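Local coordinates for FAD-binding oxidoreductase (PDB 7PBG), which oxidises 4-ethylphenol by dehydrogenation, consistent with 4-vinylphenol as product, using a covalently bound FAD, at residues A[350-353]-A[354-357]; A[494-497]-A[498-502]; A[9-12]-A[13-16]. One frame throughout, in Å; residues are numbered along the deposited sequence.

In the fold
All three contacts are local, between residues close in sequence: a helix cap, a turn after a strand and a stretch within a helix. They follow one another in series, so none nests in or crosses another. Contact 3 comes first, close to the N terminus, where the loop 9-11 turns into helix 12-26. Contact 1 closes the turn that ends strand 349-352, an outermost strand of the eight-stranded antiparallel sheet, and leads on toward helix 363-375. Contact 2 lies within helix 492-508 near the C terminus, on a side that meets the second subunit. Contacts 1 and 3 are the farthest apart, their centres about 61 Å from each other on opposite sides of the chain's centre.

Contact 1 (A[350-353]-A[354-357])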
loop_
_atom_site.group_PDB
_atom_site.type_symbol
_atom_site.label_atom_id
_atom_site.label_comp_id
_atom_site.label_asym_id
_atom_site.label_seq_id
_atom_site.Cartn_x
_atom_site.Cartn_y
_atom_site.Cartn_z
ATOM N N PHE A 350 -14.536 15.190 -29.092
ATOM C CA PHE A 350 -13.210 14.997 -28.481
ATOM C C PHE A 350 -12.342 16.224 -28.790
ATOM O O PHE A 350 -12.278 16.641 -29.954
ATOM C CB PHE A 350 -12.585 13.710 -29.014
ATOM C CG PHE A 350 -11.293 13.317 -28.375
ATOM C CD1 PHE A 350 -11.282 12.533 -27.223
ATOM C CD2 PHE A 350 -10.082 13.756 -28.890
ATOM C CE1 PHE A 350 -10.088 12.181 -26.626
ATOM C CE2 PHE A 350 -8.882 13.337 -28.334
ATOM C CZ PHE A 350 -8.886 12.558 -27.205
ATOM N N GLU A 351 -11.611 16.694 -27.804
ATOM C CA GLU A 351 -10.610 17.793 -27.992
ATOM C C GLU A 351 -9.366 17.451 -27.175
ATOM O O GLU A 351 -9.473 16.794 -26.150
ATOM C CB GLU A 351 -11.158 19.143 -27.551
ATOM C CG GLU A 351 -12.448 19.604 -28.200
ATOM C CD GLU A 351 -12.385 19.838 -29.705
ATOM O OE1 GLU A 351 -11.253 19.978 -30.262
ATOM O OE2 GLU A 351 -13.466 19.954 -30.302
ATOM N N THR A 352 -8.235 18.016 -27.561
ATOM C CA THR A 352 -7.019 17.981 -26.740
ATOM C C THR A 352 -6.665 19.420 -26.425
ATOM O O THR A 352 -7.253 20.309 -26.997
ATOM C CB THR A 352 -5.869 17.288 -27.478
ATOM O OG1 THR A 352 -5.420 18.181 -28.490
ATOM C CG2 THR A 352 -6.235 15.964 -28.111
ATOM N N ASN A 353 -5.695 19.617 -25.550
ATOM C CA ASN A 353 -5.238 20.981 -25.201
ATOM C C ASN A 353 -4.527 21.586 -26.388
ATOM O O ASN A 353 -4.259 22.824 -26.325
ATOM C CB ASN A 353 -4.413 21.017 -23.927
ATOM C CG ASN A 353 -3.186 20.153 -23.979
ATOM O OD1 ASN A 353 -3.307 18.931 -24.006
ATOM N ND2 ASN A 353 -2.016 20.783 -24.006
ATOM N N GLU A 354 -4.179 20.800 -27.416
ATOM C CA GLU A 354 -3.656 21.389 -28.671
ATOM C C GLU A 354 -4.798 21.880 -29.570
ATOM O O GLU A 354 -4.614 22.896 -30.192
ATOM C CB GLU A 354 -2.744 20.429 -29.435
ATOM C CG GLU A 354 -1.489 20.105 -28.701
ATOM C CD GLU A 354 -0.638 18.995 -29.307
ATOM O OE1 GLU A 354 -1.162 18.157 -30.046
ATOM O OE2 GLU A 354 0.513 18.910 -28.929
ATOM N N THR A 355 -5.903 21.149 -29.714
ATOM C CA THR A 355 -7.043 21.564 -30.573
ATOM C C THR A 355 -7.932 22.585 -29.854
ATOM O O THR A 355 -8.612 23.343 -30.529
ATOM C CB THR A 355 -7.840 20.363 -31.069
ATOM O OG1 THR A 355 -8.561 19.811 -29.959
ATOM C CG2 THR A 355 -6.967 19.321 -31.729
ATOM N N LEU A 356 -7.889 22.626 -28.535
ATOM C CA LEU A 356 -8.653 23.585 -27.729
ATOM C C LEU A 356 -7.653 24.218 -26.774
ATOM O O LEU A 356 -7.697 24.016 -25.556
ATOM C CB LEU A 356 -9.751 22.852 -26.966
ATOM C CG LEU A 356 -10.695 23.759 -26.194
ATOM C CD1 LEU A 356 -11.632 24.481 -27.145
ATOM C CD2 LEU A 356 -11.463 22.943 -25.185
ATOM N N PRO A 357 -6.720 25.036 -27.303
ATOM C CA PRO A 357 -5.721 25.682 -26.457
ATOM C C PRO A 357 -6.379 26.792 -25.634
ATOM O O PRO A 357 -7.456 27.275 -25.990
ATOM C CB PRO A 357 -4.712 26.260 -27.467
ATOM C CG PRO A 357 -5.607 26.580 -28.622
ATOM C CD PRO A 357 -6.622 25.455 -28.700
HETATM O O HOH W 1 -3.777 17.123 -30.367
#
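The carboxylate of E351 is met at OE1 by the hydroxyl of T355, whose OG1 donates to the anti lone pair, the one turned away from OE2; E351 OE1 and T355 OG1 are 2.7 Å apart. The other oxygen, OE2, forms a salt bridge with R349, so both oxygens of the flat group are held. A chain bent at chi2 (-63°) brings the carboxylate back across the T355 side chain. T355 OG1 is gripped a second time, accepting from T352 N at 3.0 Å (162° at the hydrogen). The favour is returned: T355 N donates to T352 OG1 at 3.2 Å, so each threonine hydroxyl ties down the other's backbone N-H. T352 OG1 also receives a weak bond from E354 N and meets a water that donates to E354 OE1. With an alanine at E351, the T355 hydroxyl is likely to lose its acceptor and be freer to turn away from T352 N, and R349 to lose this counter-charge. The main chain makes an alpha-turn, closed by L356 N to T352 O at 2.9 Å. One residue on, P357 has no N-H to give, and its CA-H lies against N353 O, 3.2 Å from CA to oxygen. Strand 349-352 pairs antiparallel with strand 241-249, where N353 OD1 accepts from S244 N. E354 forms a salt bridge with R328, at the start of helix 328-342, while F350 packs on that helix further along and L356 on helix 363-375.

Contact 2 (A[494-497]-A[498-502]); sequences NHIQ and RRSHE
I496 O is gripped by both donors of S500, four residues on in helix 492-508: S500 N and S500 OG each lie 2.9 Å from I496 O and reach it from opposite faces of its carbonyl plane. The hydroxyl can fold back along the helix because OG stands anti to its own carbonyl carbon (chi1 -61°). R499 reaches five residues back: its chain bends at chi3 (-73°) and brings NE to N494 O at 2.9 Å, the oxygen lying near the guanidinium plane. A weak bond from R499 NH2 joins the same oxygen. One face of this guanidinium is covered by I496 CD1, and NH1 forms a salt bridge with E190 of the second subunit, so the arginine links its own helix to the dimer interface. Q497 faces the same neighbour, its NE2 donating to the carbonyl oxygens of G195 and R193 of the second subunit. Three residues after H495, R498 brings NH1 over one face of the H495 ring, toward its rim and 3.3 Å from H495 CG, while H495 CB lies on a face of the guanidinium; the two planes are 19° apart. H495 NE2 is held by the carbonyl oxygen of E488, which would fix the ring's rotation. R498 NE stands 3.3 Å from E502 OE2 in a salt bridge that meets the carboxylate from above its plane. H501 N donates to Q497 O at 2.9 Å, and that oxygen sits over the centre of the H501 ring, 3.3 Å from H501 CG.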
loop_
_atom_site.group_PDB
_atom_site.type_symbol
_atom_site.label_atom_id
_atom_site.label_comp_id
_atom_site.label_asym_id
_atom_site.label_seq_id
_atom_site.Cartn_x
_atom_site.Cartn_y
_atom_site.Cartn_z
ATOM N N ASN A 494 -20.902 -7.325 14.024
ATOM C CA ASN A 494 -21.116 -6.445 15.192
ATOM C C ASN A 494 -20.016 -5.377 15.218
ATOM O O ASN A 494 -19.410 -5.161 16.282
ATOM C CB ASN A 494 -21.147 -7.218 16.506
ATOM C CG ASN A 494 -22.262 -8.237 16.583
ATOM O OD1 ASN A 494 -23.428 -7.942 16.331
ATOM N ND2 ASN A 494 -21.892 -9.453 16.907
ATOM N N HIS A 495 -19.672 -4.848 14.042
ATOM C CA HIS A 495 -18.726 -3.711 13.912
ATOM C C HIS A 495 -17.324 -4.129 14.376
ATOM O O HIS A 495 -16.614 -3.325 15.055
ATOM C CB HIS A 495 -19.239 -2.493 14.679
ATOM C CG HIS A 495 -20.556 -2.003 14.216
ATOM N ND1 HIS A 495 -21.740 -2.575 14.665
ATOM C CD2 HIS A 495 -20.888 -1.109 13.269
ATOM C CE1 HIS A 495 -22.752 -1.978 14.070
ATOM N NE2 HIS A 495 -22.255 -1.054 13.209
ATOM N N ILE A 496 -16.887 -5.332 13.965
ATOM C CA ILE A 496 -15.545 -5.837 14.364
ATOM C C ILE A 496 -14.475 -4.842 13.881
ATOM O O ILE A 496 -13.484 -4.719 14.558
ATOM C CB ILE A 496 -15.298 -7.289 13.928
ATOM C CG1 ILE A 496 -14.003 -7.857 14.526
ATOM C CG2 ILE A 496 -15.355 -7.430 12.415
ATOM C CD1 ILE A 496 -13.877 -7.811 16.037
ATOM N N GLN A 497 -14.710 -4.116 12.787
ATOM C CA GLN A 497 -13.735 -3.126 12.280
ATOM C C GLN A 497 -13.541 -2.039 13.318
ATOM O O GLN A 497 -12.383 -1.805 13.739
ATOM C CB GLN A 497 -14.168 -2.497 10.971
ATOM C CG GLN A 497 -13.392 -3.020 9.800
ATOM C CD GLN A 497 -13.674 -2.295 8.506
ATOM O OE1 GLN A 497 -14.045 -1.111 8.443
ATOM N NE2 GLN A 497 -13.488 -3.040 7.442
ATOM N N ARG A 498 -14.644 -1.383 13.708
ATOM C CA ARG A 498 -14.605 -0.327 14.747
ATOM C C ARG A 498 -13.958 -0.881 16.011
ATOM O O ARG A 498 -13.160 -0.178 16.635
ATOM C CB ARG A 498 -16.020 0.184 15.078
ATOM C CG ARG A 498 -16.114 1.287 16.133
ATOM C CD ARG A 498 -17.590 1.452 16.557
ATOM N NE ARG A 498 -17.960 0.450 17.563
ATOM C CZ ARG A 498 -19.123 -0.200 17.638
ATOM N NH1 ARG A 498 -20.103 0.064 16.794
ATOM N NH2 ARG A 498 -19.305 -1.120 18.573
ATOM N N ARG A 499 -14.375 -2.052 16.469
ATOM C CA ARG A 499 -13.845 -2.625 17.726
ATOM C C ARG A 499 -12.322 -2.880 17.600
ATOM O O ARG A 499 -11.643 -2.738 18.583
ATOM C CB ARG A 499 -14.666 -3.870 18.099
ATOM C CG ARG A 499 -16.107 -3.534 18.455
ATOM C CD ARG A 499 -16.904 -4.660 19.060
ATOM N NE ARG A 499 -17.261 -5.679 18.100
ATOM C CZ ARG A 499 -16.924 -6.960 18.147
ATOM N NH1 ARG A 499 -16.133 -7.445 19.094
ATOM N NH2 ARG A 499 -17.371 -7.775 17.221
ATOM N N SER A 500 -11.813 -3.239 16.437
ATOM C CA SER A 500 -10.383 -3.478 16.218
ATOM C C SER A 500 -9.670 -2.126 16.185
ATOM O O SER A 500 -8.643 -1.989 16.830
ATOM C CB SER A 500 -10.161 -4.265 14.959
ATOM O OG SER A 500 -10.793 -5.535 15.053
ATOM N N HIS A 501 -10.277 -1.122 15.586
ATOM C CA HIS A 501 -9.716 0.253 15.606
ATOM C C HIS A 501 -9.576 0.676 17.051
ATOM O O HIS A 501 -8.520 1.239 17.389
ATOM C CB HIS A 501 -10.597 1.228 14.849
ATOM C CG HIS A 501 -10.643 0.948 13.401
ATOM N ND1 HIS A 501 -11.645 1.444 12.620
ATOM C CD2 HIS A 501 -9.861 0.194 12.613
ATOM C CE1 HIS A 501 -11.451 1.036 11.386
ATOM N NE2 HIS A 501 -10.382 0.278 11.346
ATOM N N GLU A 502 -10.622 0.451 17.841
ATOM C CA GLU A 502 -10.662 0.842 19.275
ATOM C C GLU A 502 -9.551 0.135 20.064
ATOM O O GLU A 502 -8.968 0.725 20.975
ATOM C CB GLU A 502 -11.997 0.458 19.903
ATOM C CG GLU A 502 -13.156 1.340 19.527
ATOM C CD GLU A 502 -14.519 0.770 19.922
ATOM O OE1 GLU A 502 -14.619 -0.310 20.704
ATOM O OE2 GLU A 502 -15.484 1.373 19.476
#

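Contact 3 (A[9-12]-A[13-16]); sequences GVSA and EQFA
A capping box and a hydrophobic staple together start helix 12-26, with S11 as the N-cap residue. In the box, Q14 N donates to S11 OG at 3.1 Å, and S11 N answers with an almost straight bond (177°) to Q14 OE1, also 3.1 Å long. The serine hydroxyl stands between its backbone N and carbonyl carbon (chi1 79°), the position from which it faces the first turn of the helix. The glutamine runs extended toward the cap, with CG beside its own N, and its amide oxygen is met by S11 N from a direction tilted out of the amide plane. A water bridges the S11 hydroxyl and E13, donating to OE1 of the glutamate. The staple joins the residues flanking the box: V10, just before the cap, places CG1 4.0 Å from F15 CB and at the edge of the F15 ring. F15 then runs on into the protein, where it meets F3 edge-to-face and packs on L6, S56 and I79. The regular helical ladder begins beneath the cap, with F15 N to S11 O at 2.9 Å and A16 N to A12 O at 2.8 Å.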
loop_
_atom_site.group_PDB
_atom_site.type_symbol
_atom_site.label_atom_id
_atom_site.label_comp_id
_atom_site.label_asym_id
_atom_site.label_seq_id
_atom_site.Cartn_x
_atom_site.Cartn_y
_atom_site.Cartn_z
ATOM N N GLY A 9 -14.749 17.444 31.270
ATOM C CA GLY A 9 -13.871 16.831 32.281
ATOM C C GLY A 9 -12.658 17.674 32.645
ATOM O O GLY A 9 -11.922 17.274 33.553
ATOM N N VAL A 10 -12.424 18.805 31.979
ATOM C CA VAL A 10 -11.255 19.680 32.265
ATOM C C VAL A 10 -11.819 21.036 32.702
ATOM O O VAL A 10 -12.508 21.708 31.922
ATOM C CB VAL A 10 -10.312 19.838 31.059
ATOM C CG1 VAL A 10 -9.201 20.829 31.359
ATOM C CG2 VAL A 10 -9.755 18.490 30.599
ATOM N N SER A 11 -11.500 21.413 33.923
ATOM C CA SER A 11 -11.962 22.656 34.556
ATOM C C SER A 11 -11.137 23.818 33.988
ATOM O O SER A 11 -10.042 23.578 33.379
ATOM C CB SER A 11 -11.780 22.531 36.038
ATOM O OG SER A 11 -10.417 22.745 36.410
ATOM N N ALA A 12 -11.627 25.045 34.131
ATOM C CA ALA A 12 -10.848 26.235 33.719
ATOM C C ALA A 12 -9.495 26.280 34.437
ATOM O O ALA A 12 -8.490 26.738 33.841
ATOM C CB ALA A 12 -11.651 27.496 33.934
ATOM N N GLU A 13 -9.452 25.925 35.720
ATOM C CA GLU A 13 -8.204 25.999 36.508
ATOM C C GLU A 13 -7.196 25.014 35.896
ATOM O O GLU A 13 -6.039 25.405 35.670
ATOM C CB GLU A 13 -8.521 25.738 37.980
ATOM C CG GLU A 13 -7.283 25.618 38.841
ATOM C CD GLU A 13 -7.649 25.237 40.259
ATOM O OE1 GLU A 13 -7.627 24.031 40.565
ATOM O OE2 GLU A 13 -8.065 26.148 41.016
ATOM N N GLN A 14 -7.636 23.781 35.655
ATOM C CA GLN A 14 -6.803 22.717 35.043
ATOM C C GLN A 14 -6.320 23.176 33.662
ATOM O O GLN A 14 -5.092 23.087 33.408
ATOM C CB GLN A 14 -7.622 21.433 34.975
ATOM C CG GLN A 14 -7.680 20.739 36.330
ATOM C CD GLN A 14 -8.735 19.664 36.348
ATOM O OE1 GLN A 14 -9.595 19.600 35.476
ATOM N NE2 GLN A 14 -8.679 18.801 37.361
ATOM N N PHE A 15 -7.236 23.665 32.829
ATOM C CA PHE A 15 -6.926 24.155 31.460
ATOM C C PHE A 15 -5.909 25.298 31.521
ATOM O O PHE A 15 -4.915 25.309 30.737
ATOM C CB PHE A 15 -8.195 24.603 30.734
ATOM C CG PHE A 15 -7.990 24.772 29.256
ATOM C CD1 PHE A 15 -7.941 23.652 28.443
ATOM C CD2 PHE A 15 -7.736 26.012 28.695
ATOM C CE1 PHE A 15 -7.741 23.781 27.075
ATOM C CE2 PHE A 15 -7.536 26.131 27.322
ATOM C CZ PHE A 15 -7.522 25.010 26.532
ATOM N N ALA A 16 -6.124 26.285 32.397
ATOM C CA ALA A 16 -5.172 27.412 32.547
ATOM C C ALA A 16 -3.790 26.850 32.928
ATOM O O ALA A 16 -2.760 27.449 32.531
ATOM C CB ALA A 16 -5.654 28.407 33.586
HETATM O O HOH W 2 -9.853 22.351 39.193
#